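Local coordinates for 2-hydroxychromene-2-carboxylate isomerase (Pseudomonas putida, PDB 2IMD), which catalyses the reversible glutathione-dependent isomerization of 2-hydroxychromene-2-carboxylate to trans-O-hydroxybenzylidenepyruvate in naphthalene breakdown, at residues F7-P12 with V108-V113; S11-L16 with K64-R69; N35-A40 with E155-A160. All coordinates share one frame; numbering follows the deposited sequence.

Contact 1 of 3, residues F7-P12 with V108-V113; sequences FDFLSP and VVFNAV. With GSH (glutathione), chain D.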
loop_
_atom_site.group_PDB
_atom_site.type_symbol
_atom_site.label_atom_id
_atom_site.label_comp_id
_atom_site.label_asym_id
_atom_site.label_seq_id
_atom_site.Cartn_x
_atom_site.Cartn_y
_atom_site.Cartn_z
ATOM N N PHE A 7 -16.181 1.194 1.089
ATOM C CA PHE A 7 -15.514 0.899 2.326
ATOM C C PHE A 7 -16.240 -0.266 3.028
ATOM O O PHE A 7 -17.359 -0.589 2.655
ATOM C CB PHE A 7 -15.554 2.095 3.253
ATOM C CG PHE A 7 -16.974 2.470 3.625
ATOM C CD1 PHE A 7 -17.740 3.297 2.786
ATOM C CD2 PHE A 7 -17.534 1.955 4.792
ATOM C CE1 PHE A 7 -19.064 3.630 3.107
ATOM C CE2 PHE A 7 -18.886 2.241 5.125
ATOM C CZ PHE A 7 -19.643 3.122 4.276
ATOM N N ASP A 8 -15.574 -0.848 4.046
ATOM C CA ASP A 8 -16.137 -1.863 4.944
ATOM C C ASP A 8 -15.714 -1.398 6.335
ATOM O O ASP A 8 -14.553 -1.034 6.509
ATOM C CB ASP A 8 -15.513 -3.229 4.596
ATOM C CG ASP A 8 -16.117 -4.398 5.426
ATOM O OD1 ASP A 8 -16.459 -4.168 6.623
ATOM O OD2 ASP A 8 -16.140 -5.542 4.900
ATOM N N PHE A 9 -16.625 -1.328 7.303
ATOM C CA PHE A 9 -16.263 -0.805 8.620
ATOM C C PHE A 9 -15.186 -1.612 9.343
ATOM O O PHE A 9 -14.666 -1.127 10.356
ATOM C CB PHE A 9 -17.520 -0.729 9.464
ATOM C CG PHE A 9 -18.424 0.427 9.088
ATOM C CD1 PHE A 9 -17.974 1.741 9.177
ATOM C CD2 PHE A 9 -19.757 0.199 8.725
ATOM C CE1 PHE A 9 -18.848 2.837 8.838
ATOM C CE2 PHE A 9 -20.642 1.282 8.384
ATOM C CZ PHE A 9 -20.201 2.589 8.459
ATOM N N LEU A 10 -14.896 -2.842 8.880
ATOM C CA LEU A 10 -13.790 -3.611 9.493
ATOM C C LEU A 10 -12.415 -3.070 9.139
ATOM O O LEU A 10 -11.407 -3.538 9.711
ATOM C CB LEU A 10 -13.861 -5.110 9.148
ATOM C CG LEU A 10 -13.712 -5.612 7.740
ATOM C CD1 LEU A 10 -12.357 -5.287 7.213
ATOM C CD2 LEU A 10 -13.819 -7.161 7.795
ATOM N N SER A 11 -12.366 -2.098 8.220
ATOM C CA SER A 11 -11.054 -1.731 7.605
ATOM C C SER A 11 -10.504 -0.431 8.270
ATOM O O SER A 11 -11.074 0.671 8.070
ATOM C CB SER A 11 -11.301 -1.463 6.111
ATOM O OG SER A 11 -10.128 -0.836 5.545
ATOM N N PRO A 12 -9.335 -0.507 8.918
ATOM C CA PRO A 12 -8.793 0.698 9.547
ATOM C C PRO A 12 -8.257 1.640 8.484
ATOM O O PRO A 12 -8.231 2.895 8.673
ATOM C CB PRO A 12 -7.666 0.182 10.456
ATOM C CG PRO A 12 -7.213 -1.173 9.732
ATOM C CD PRO A 12 -8.550 -1.727 9.208
ATOM N N VAL A 108 -20.064 8.542 12.301
ATOM C CA VAL A 108 -20.291 8.116 13.689
ATOM C C VAL A 108 -19.826 6.683 13.913
ATOM O O VAL A 108 -19.161 6.362 14.933
ATOM C CB VAL A 108 -21.796 8.256 14.021
ATOM C CG1 VAL A 108 -22.122 7.657 15.352
ATOM C CG2 VAL A 108 -22.143 9.764 14.054
ATOM N N VAL A 109 -20.113 5.816 12.933
ATOM C CA VAL A 109 -19.794 4.415 13.093
ATOM C C VAL A 109 -18.279 4.265 13.026
ATOM O O VAL A 109 -17.675 3.578 13.839
ATOM C CB VAL A 109 -20.526 3.524 12.049
ATOM C CG1 VAL A 109 -20.085 2.075 12.148
ATOM C CG2 VAL A 109 -22.040 3.608 12.292
ATOM N N PHE A 110 -17.635 4.853 12.021
ATOM C CA PHE A 110 -16.167 4.741 12.006
ATOM C C PHE A 110 -15.493 5.290 13.252
ATOM O O PHE A 110 -14.505 4.712 13.738
ATOM C CB PHE A 110 -15.585 5.457 10.766
ATOM C CG PHE A 110 -15.295 4.502 9.623
ATOM C CD1 PHE A 110 -14.506 3.356 9.814
ATOM C CD2 PHE A 110 -15.832 4.766 8.384
ATOM C CE1 PHE A 110 -14.212 2.490 8.771
ATOM C CE2 PHE A 110 -15.573 3.900 7.314
ATOM C CZ PHE A 110 -14.793 2.729 7.544
ATOM N N ASN A 111 -16.025 6.429 13.765
ATOM C CA ASN A 111 -15.405 6.976 14.957
ATOM C C ASN A 111 -15.577 6.011 16.122
ATOM O O ASN A 111 -14.647 5.867 16.940
ATOM C CB ASN A 111 -15.946 8.311 15.423
ATOM C CG ASN A 111 -15.406 8.649 16.804
ATOM O OD1 ASN A 111 -16.131 8.581 17.837
ATOM N ND2 ASN A 111 -14.075 8.871 16.862
ATOM N N ALA A 112 -16.777 5.436 16.257
ATOM C CA ALA A 112 -17.021 4.454 17.341
ATOM C C ALA A 112 -16.092 3.253 17.264
ATOM O O ALA A 112 -15.390 2.916 18.233
ATOM C CB ALA A 112 -18.458 3.999 17.246
ATOM N N VAL A 113 -16.010 2.627 16.069
ATOM C CA VAL A 113 -15.307 1.364 15.910
ATOM C C VAL A 113 -13.775 1.542 15.904
ATOM O O VAL A 113 -13.075 0.905 16.678
ATOM C CB VAL A 113 -15.727 0.628 14.612
ATOM C CG1 VAL A 113 -14.904 -0.642 14.405
ATOM C CG2 VAL A 113 -17.224 0.330 14.644
HETATM N N1 GSH D . -1.627 0.801 1.426
HETATM C CA1 GSH D . -3.026 0.908 1.799
HETATM C C1 GSH D . -3.564 2.113 2.411
HETATM O O11 GSH D . -4.827 2.321 2.561
HETATM O O12 GSH D . -2.671 2.763 2.955
HETATM C CB1 GSH D . -3.624 -0.461 2.148
HETATM C CG1 GSH D . -5.129 -0.679 2.189
HETATM C CD1 GSH D . -5.488 -2.090 2.602
HETATM O OE1 GSH D . -4.559 -2.915 3.014
HETATM N N2 GSH D . -6.775 -2.486 2.540
HETATM C CA2 GSH D . -7.245 -3.817 2.857
HETATM C C2 GSH D . -7.577 -4.531 1.581
HETATM O O2 GSH D . -8.350 -3.896 0.622
HETATM C CB2 GSH D . -8.424 -3.736 3.840
HETATM S SG2 GSH D . -7.995 -2.805 5.363
HETATM N N3 GSH D . -7.107 -5.765 1.394
HETATM C CA3 GSH D . -7.363 -6.320 0.091
HETATM C C3 GSH D . -6.041 -6.594 -0.609
HETATM O O31 GSH D . -6.113 -6.976 -1.811
HETATM O O32 GSH D . -4.924 -6.485 -0.019
#
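Phe9 turns its CG beside its own backbone N (chi1 -75°), bringing the ring down on the 108-113 helical turns, and Phe110 comes to meet it at an unstaggered chi1 of -97° that sets a ring face against the Phe9 edge. The result is a T-shaped (edge-to-face) pair with centroids of the Phe9 and Phe110 rings 4.8 Å apart and planes at 64°. Phe9 CD1 and CE1 do the touching: CD1 stands over the centre of the Phe110 ring, 3.5 Å above its plane. Both faces of Phe9 are taken as well. Val109 CG1 sits over one, 3.5 Å from the ring centroid, in a CH-pi contact almost on the ring normal, and Phe7 CE2 stands above the other face, toward its rim. Phe7 CD2 also reaches Phe110 CE2 at 3.7 Å, closing a three-ring aromatic cluster.

The backbone that presents these rings is a type I turn from Asp8 to Ser11. It is tightened by an Asx turn in which Leu10 N gives a nearly straight hydrogen bond to Asp8 OD1 (3.0 Å), arriving from above the carboxylate plane. Ser86 OG also bonds to this oxygen, while Asp8 OD2 holds Leu39 N, so both carboxylate oxygens are engaged. The turn delivers Ser11, the inferred nucleophile, to the N-cap of helix 12-28; its OG lies 2.9 Å from the glutathione SG2 and is hydrogen-bonded to Ser14 OG. Phe110 CE1 packs against the Ser11 carbonyl, 3.7 Å from O, so the cluster backs the turn carrying this probable nucleophile of the thioredoxin fold. Around the cluster, helix 12-28 meets Phe110 through Ser14, Tyr15 and Asn18, helix 87-92 adds Met89 against Phe9 and Val109, and Phe5 of strand 2-7 meets the ring of Phe7.

Contact 2 of 3, residues S11-L16 with K64-R69; sequences SPFSYL and KVDLQR. With GSH (glutathione), chain D.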
loop_
_atom_site.group_PDB
_atom_site.type_symbol
_atom_site.label_atom_id
_atom_site.label_comp_id
_atom_site.label_asym_id
_atom_site.label_seq_id
_atom_site.Cartn_x
_atom_site.Cartn_y
_atom_site.Cartn_z
ATOM N N SER A 11 -12.366 -2.098 8.220
ATOM C CA SER A 11 -11.054 -1.731 7.605
ATOM C C SER A 11 -10.504 -0.431 8.270
ATOM O O SER A 11 -11.074 0.671 8.070
ATOM C CB SER A 11 -11.301 -1.463 6.111
ATOM O OG SER A 11 -10.128 -0.836 5.545
ATOM N N PRO A 12 -9.335 -0.507 8.918
ATOM C CA PRO A 12 -8.793 0.698 9.547
ATOM C C PRO A 12 -8.257 1.640 8.484
ATOM O O PRO A 12 -8.231 2.895 8.673
ATOM C CB PRO A 12 -7.666 0.182 10.456
ATOM C CG PRO A 12 -7.213 -1.173 9.732
ATOM C CD PRO A 12 -8.550 -1.727 9.208
ATOM N N PHE A 13 -7.852 1.091 7.333
ATOM C CA PHE A 13 -7.375 2.039 6.301
ATOM C C PHE A 13 -8.573 2.824 5.710
ATOM O O PHE A 13 -8.419 3.968 5.235
ATOM C CB PHE A 13 -6.622 1.314 5.195
ATOM C CG PHE A 13 -5.269 0.848 5.663
ATOM C CD1 PHE A 13 -4.213 1.781 5.768
ATOM C CD2 PHE A 13 -5.046 -0.468 5.991
ATOM C CE1 PHE A 13 -2.951 1.393 6.242
ATOM C CE2 PHE A 13 -3.772 -0.879 6.416
ATOM C CZ PHE A 13 -2.723 0.046 6.526
ATOM N N SER A 14 -9.755 2.201 5.706
ATOM C CA SER A 14 -11.003 2.911 5.377
ATOM C C SER A 14 -11.400 3.979 6.395
ATOM O O SER A 14 -11.972 5.003 6.027
ATOM C CB SER A 14 -12.154 1.882 5.162
ATOM O OG SER A 14 -11.885 1.015 4.062
ATOM N N TYR A 15 -11.116 3.724 7.677
ATOM C CA TYR A 15 -11.371 4.701 8.687
ATOM C C TYR A 15 -10.549 5.952 8.345
ATOM O O TYR A 15 -11.042 7.098 8.397
ATOM C CB TYR A 15 -10.904 4.139 10.033
ATOM C CG TYR A 15 -10.725 5.189 11.137
ATOM C CD1 TYR A 15 -11.794 5.915 11.621
ATOM C CD2 TYR A 15 -9.486 5.351 11.752
ATOM C CE1 TYR A 15 -11.656 6.795 12.692
ATOM C CE2 TYR A 15 -9.303 6.262 12.822
ATOM C CZ TYR A 15 -10.404 6.989 13.277
ATOM O OH TYR A 15 -10.302 7.885 14.355
ATOM N N LEU A 16 -9.254 5.701 8.060
ATOM C CA LEU A 16 -8.402 6.832 7.732
ATOM C C LEU A 16 -8.899 7.560 6.459
ATOM O O LEU A 16 -8.942 8.807 6.427
ATOM C CB LEU A 16 -6.968 6.411 7.444
ATOM C CG LEU A 16 -6.259 5.874 8.698
ATOM C CD1 LEU A 16 -4.946 5.196 8.223
ATOM C CD2 LEU A 16 -5.986 6.975 9.739
ATOM N N LYS A 64 0.053 -2.042 12.315
ATOM C CA LYS A 64 -0.396 -1.270 13.470
ATOM C C LYS A 64 0.466 0.014 13.577
ATOM O O LYS A 64 -0.045 1.151 13.863
ATOM C CB LYS A 64 -0.315 -2.099 14.740
ATOM C CG LYS A 64 -1.404 -3.171 14.769
ATOM C CD LYS A 64 -1.328 -4.023 16.002
ATOM C CE LYS A 64 -2.584 -4.844 16.090
ATOM N NZ LYS A 64 -2.415 -5.869 17.170
ATOM N N VAL A 65 1.766 -0.132 13.299
ATOM C CA VAL A 65 2.626 1.049 13.345
ATOM C C VAL A 65 2.294 2.002 12.216
ATOM O O VAL A 65 2.172 3.252 12.405
ATOM C CB VAL A 65 4.148 0.687 13.326
ATOM C CG1 VAL A 65 4.939 1.967 13.219
ATOM C CG2 VAL A 65 4.465 -0.065 14.582
ATOM N N ASP A 66 2.122 1.464 11.001
ATOM C CA ASP A 66 1.729 2.325 9.872
ATOM C C ASP A 66 0.434 3.085 10.205
ATOM O O ASP A 66 0.322 4.323 10.045
ATOM C CB ASP A 66 1.490 1.467 8.609
ATOM C CG ASP A 66 1.314 2.305 7.339
ATOM O OD1 ASP A 66 1.988 3.369 7.176
ATOM O OD2 ASP A 66 0.508 1.881 6.479
ATOM N N LEU A 67 -0.547 2.354 10.701
ATOM C CA LEU A 67 -1.840 2.977 11.059
ATOM C C LEU A 67 -1.660 4.108 12.107
ATOM O O LEU A 67 -2.256 5.189 11.958
ATOM C CB LEU A 67 -2.741 1.895 11.636
ATOM C CG LEU A 67 -3.202 1.003 10.474
ATOM C CD1 LEU A 67 -3.856 -0.208 11.027
ATOM C CD2 LEU A 67 -4.248 1.752 9.601
ATOM N N GLN A 68 -0.853 3.863 13.149
ATOM C CA GLN A 68 -0.582 4.995 14.132
ATOM C C GLN A 68 0.108 6.206 13.486
ATOM O O GLN A 68 -0.141 7.386 13.829
ATOM C CB GLN A 68 0.197 4.494 15.329
ATOM C CG GLN A 68 -0.614 3.468 16.133
ATOM C CD GLN A 68 -1.998 3.989 16.638
ATOM O OE1 GLN A 68 -3.016 3.243 16.559
ATOM N NE2 GLN A 68 -2.052 5.242 17.140
ATOM N N ARG A 69 1.039 5.914 12.574
ATOM C CA ARG A 69 1.688 7.027 11.910
ATOM C C ARG A 69 0.683 7.886 11.153
ATOM O O ARG A 69 0.715 9.141 11.250
ATOM C CB ARG A 69 2.751 6.496 10.960
ATOM C CG ARG A 69 3.924 5.956 11.659
ATOM C CD ARG A 69 4.857 5.140 10.708
ATOM N NE ARG A 69 6.093 4.733 11.400
ATOM C CZ ARG A 69 6.835 3.698 11.002
ATOM N NH1 ARG A 69 6.475 3.017 9.880
ATOM N NH2 ARG A 69 7.950 3.381 11.678
HETATM N N1 GSH D . -1.627 0.801 1.426
HETATM C CA1 GSH D . -3.026 0.908 1.799
HETATM C C1 GSH D . -3.564 2.113 2.411
HETATM O O11 GSH D . -4.827 2.321 2.561
HETATM O O12 GSH D . -2.671 2.763 2.955
HETATM C CB1 GSH D . -3.624 -0.461 2.148
HETATM C CG1 GSH D . -5.129 -0.679 2.189
HETATM C CD1 GSH D . -5.488 -2.090 2.602
HETATM O OE1 GSH D . -4.559 -2.915 3.014
HETATM N N2 GSH D . -6.775 -2.486 2.540
HETATM C CA2 GSH D . -7.245 -3.817 2.857
HETATM C C2 GSH D . -7.577 -4.531 1.581
HETATM O O2 GSH D . -8.350 -3.896 0.622
HETATM C CB2 GSH D . -8.424 -3.736 3.840
HETATM S SG2 GSH D . -7.995 -2.805 5.363
HETATM N N3 GSH D . -7.107 -5.765 1.394
HETATM C CA3 GSH D . -7.363 -6.320 0.091
HETATM C C3 GSH D . -6.041 -6.594 -0.609
HETATM O O31 GSH D . -6.113 -6.976 -1.811
HETATM O O32 GSH D . -4.924 -6.485 -0.019
#
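The Phe13 ring has Leu67 CD2 on one face and glutathione CB1 over the centre of the other, with Asp66 OD2 and glutathione SG2 at its edge. It belongs to the first helix of the thioredoxin fold, 12-28, which here packs on helix 57-74 of the helical part inserted into that fold, as in kappa-class glutathione transferases. The axes of segments 12-16 and 64-69 run nearly parallel (10°), 10.8 Å apart at closest approach, wide enough for a layer of side chains.

Leu67, its CG beside the backbone N (chi1 -73°), bridges the two helices with its two methyl branches. CD2 makes a CH-pi contact 3.7 Å from the Phe13 ring centroid and touches Leu16 CD1 at 3.8 Å, while CD1 rests against the ring of Pro12.

Phe13 is therefore a wall of the glutathione site, sandwiched between cofactor and leucine; Phe13 CD1 lies 3.3 Å from glutathione O11, a carboxylate oxygen. At its rim, Asp66 OD2 approaches CE1 at 3.5 Å, the carboxylate plane tilted by 45° from the ring. The other oxygen, Asp66 OD1, makes a salt bridge with NE of Arg183 of the second subunit, whose NH2 is in turn hydrogen-bonded to the glutathione.

Contact 3 of 3, residues N35-A40 with E155-A160; sequences NAIDLA and EQTHAA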
loop_
_atom_site.group_PDB
_atom_site.type_symbol
_atom_site.label_atom_id
_atom_site.label_comp_id
_atom_site.label_asym_id
_atom_site.label_seq_id
_atom_site.Cartn_x
_atom_site.Cartn_y
_atom_site.Cartn_z
ATOM N N ASN A 35 -20.576 3.788 -0.294
ATOM C CA ASN A 35 -20.933 2.416 -0.607
ATOM C C ASN A 35 -20.344 1.472 0.444
ATOM O O ASN A 35 -19.125 1.270 0.426
ATOM C CB ASN A 35 -20.396 2.033 -2.010
ATOM C CG ASN A 35 -20.984 2.897 -3.091
ATOM O OD1 ASN A 35 -22.138 2.690 -3.520
ATOM N ND2 ASN A 35 -20.232 3.901 -3.522
ATOM N N ALA A 36 -21.154 0.949 1.398
ATOM C CA ALA A 36 -20.664 -0.040 2.352
ATOM C C ALA A 36 -20.732 -1.400 1.647
ATOM O O ALA A 36 -21.798 -1.817 1.142
ATOM C CB ALA A 36 -21.548 -0.044 3.591
ATOM N N ILE A 37 -19.615 -2.125 1.603
ATOM C CA ILE A 37 -19.579 -3.428 0.919
ATOM C C ILE A 37 -18.827 -4.468 1.737
ATOM O O ILE A 37 -18.107 -4.136 2.691
ATOM C CB ILE A 37 -18.878 -3.331 -0.493
ATOM C CG1 ILE A 37 -17.421 -2.847 -0.308
ATOM C CG2 ILE A 37 -19.646 -2.358 -1.441
ATOM C CD1 ILE A 37 -16.582 -2.870 -1.697
ATOM N N ASP A 38 -19.001 -5.723 1.347
ATOM C CA ASP A 38 -18.396 -6.852 2.055
ATOM C C ASP A 38 -17.001 -7.167 1.492
ATOM O O ASP A 38 -16.867 -7.805 0.418
ATOM C CB ASP A 38 -19.297 -8.084 1.941
ATOM C CG ASP A 38 -18.876 -9.228 2.847
ATOM O OD1 ASP A 38 -17.723 -9.299 3.292
ATOM O OD2 ASP A 38 -19.699 -10.174 2.991
ATOM N N LEU A 39 -15.969 -6.715 2.215
ATOM C CA LEU A 39 -14.613 -6.981 1.740
ATOM C C LEU A 39 -14.371 -8.496 1.540
ATOM O O LEU A 39 -13.724 -8.920 0.593
ATOM C CB LEU A 39 -13.652 -6.461 2.810
ATOM C CG LEU A 39 -12.183 -6.270 2.433
ATOM C CD1 LEU A 39 -11.175 -6.341 3.590
ATOM C CD2 LEU A 39 -11.633 -6.368 1.015
ATOM N N ALA A 40 -14.925 -9.342 2.436
ATOM C CA ALA A 40 -14.692 -10.780 2.306
ATOM C C ALA A 40 -15.219 -11.301 1.005
ATOM O O ALA A 40 -14.552 -12.091 0.355
ATOM C CB ALA A 40 -15.301 -11.578 3.502
ATOM N N GLU A 155 -26.499 -6.249 -3.110
ATOM C CA GLU A 155 -26.576 -5.526 -4.404
ATOM C C GLU A 155 -25.377 -4.605 -4.572
ATOM O O GLU A 155 -24.716 -4.593 -5.646
ATOM C CB GLU A 155 -27.886 -4.714 -4.505
ATOM C CG GLU A 155 -29.069 -5.615 -4.639
ATOM C CD GLU A 155 -30.398 -4.850 -4.611
ATOM O OE1 GLU A 155 -30.396 -3.601 -4.413
ATOM O OE2 GLU A 155 -31.446 -5.523 -4.770
ATOM N N GLN A 156 -25.041 -3.885 -3.516
ATOM C CA GLN A 156 -23.953 -2.921 -3.637
ATOM C C GLN A 156 -22.628 -3.639 -3.694
ATOM O O GLN A 156 -21.716 -3.219 -4.404
ATOM C CB GLN A 156 -23.952 -1.940 -2.460
ATOM C CG GLN A 156 -25.177 -0.991 -2.524
ATOM C CD GLN A 156 -25.284 -0.321 -3.883
ATOM O OE1 GLN A 156 -24.385 0.397 -4.324
ATOM N NE2 GLN A 156 -26.371 -0.592 -4.566
ATOM N N THR A 157 -22.502 -4.735 -2.966
ATOM C CA THR A 157 -21.222 -5.440 -3.017
ATOM C C THR A 157 -21.033 -5.969 -4.427
ATOM O O THR A 157 -19.931 -5.937 -5.002
ATOM C CB THR A 157 -21.206 -6.598 -2.022
ATOM O OG1 THR A 157 -21.303 -6.023 -0.698
ATOM C CG2 THR A 157 -19.967 -7.401 -2.143
ATOM N N HIS A 158 -22.120 -6.511 -4.985
ATOM C CA HIS A 158 -22.060 -7.029 -6.350
ATOM C C HIS A 158 -21.691 -5.947 -7.359
ATOM O O HIS A 158 -20.867 -6.186 -8.260
ATOM C CB HIS A 158 -23.396 -7.665 -6.757
ATOM C CG HIS A 158 -23.270 -8.391 -8.052
ATOM N ND1 HIS A 158 -23.644 -7.829 -9.252
ATOM C CD2 HIS A 158 -22.698 -9.585 -8.348
ATOM C CE1 HIS A 158 -23.369 -8.675 -10.234
ATOM N NE2 HIS A 158 -22.790 -9.746 -9.713
ATOM N N ALA A 159 -22.289 -4.747 -7.228
ATOM C CA ALA A 159 -22.016 -3.601 -8.152
ATOM C C ALA A 159 -20.546 -3.207 -8.042
ATOM O O ALA A 159 -19.884 -2.933 -9.052
ATOM C CB ALA A 159 -22.930 -2.409 -7.828
ATOM N N ALA A 160 -20.011 -3.261 -6.817
ATOM C CA ALA A 160 -18.574 -3.011 -6.644
ATOM C C ALA A 160 -17.668 -4.037 -7.360
ATOM O O ALA A 160 -16.650 -3.687 -7.985
ATOM C CB ALA A 160 -18.224 -2.936 -5.138
#
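Asp38 N donates to Thr157 OG1 in a fairly straight hydrogen bond (3.1 Å, 159°), the link that ties the turn between strand 31-36 and helix 39-46 to helix 147-162. Thr157 holds OG1 beside its own backbone N (chi1 -64°), where it also bonds to Tyr153 O one turn back; the hydroxyl thus accepts from the loop and serves its own helix at once. A valine here would probably leave both Asp38 N and Tyr153 O without their mate and weaken the join.

Ile37, the residue before Asp38, packs on the same helix. Its CD1 meets Ala160 CB at 3.8 Å and its CG2 lies 3.7 Å from Gln156 O, so the branched chain fits against backbone and the small Ala160 side chain.

Further out, Asp38 is the N-cap of helix 39-46, with OD1 making a weak capping bond to Ala40 N and OD2 a salt bridge to Arg41 NH1. Val42 of the same helix touches both Ile37 and Thr157. Strand 31-36 is an outermost strand of the sheet: Asn35 and Ile37 make backbone hydrogen bonds with Phe7 of the adjoining strand 2-7, whose Tyr6 packs on Ala160, while Ile37 reaches Val168 in the glutathione-binding loop.

How the contacts relate
Contacts 1 and 2 start from the same stretch of chain, sharing Ser11 and Pro12; they touch, and their centres lie about 11 Å apart. The centre of contact 3 is about 15 Å from that of contact 1, which it touches through neighbouring strands 2-7 and 31-36, and about 21 Å from that of contact 2. Along the chain, contact 3 alternates with each of the others. Helices 57-74, 99-115 and 147-162 all come from the chain between strands 31-36 and 170-173: the first two meet the turn and helix on the glutathione side, while helix 147-162 packs beside strands 2-7 and 31-36, on the other side of the chain's centre from contact 2.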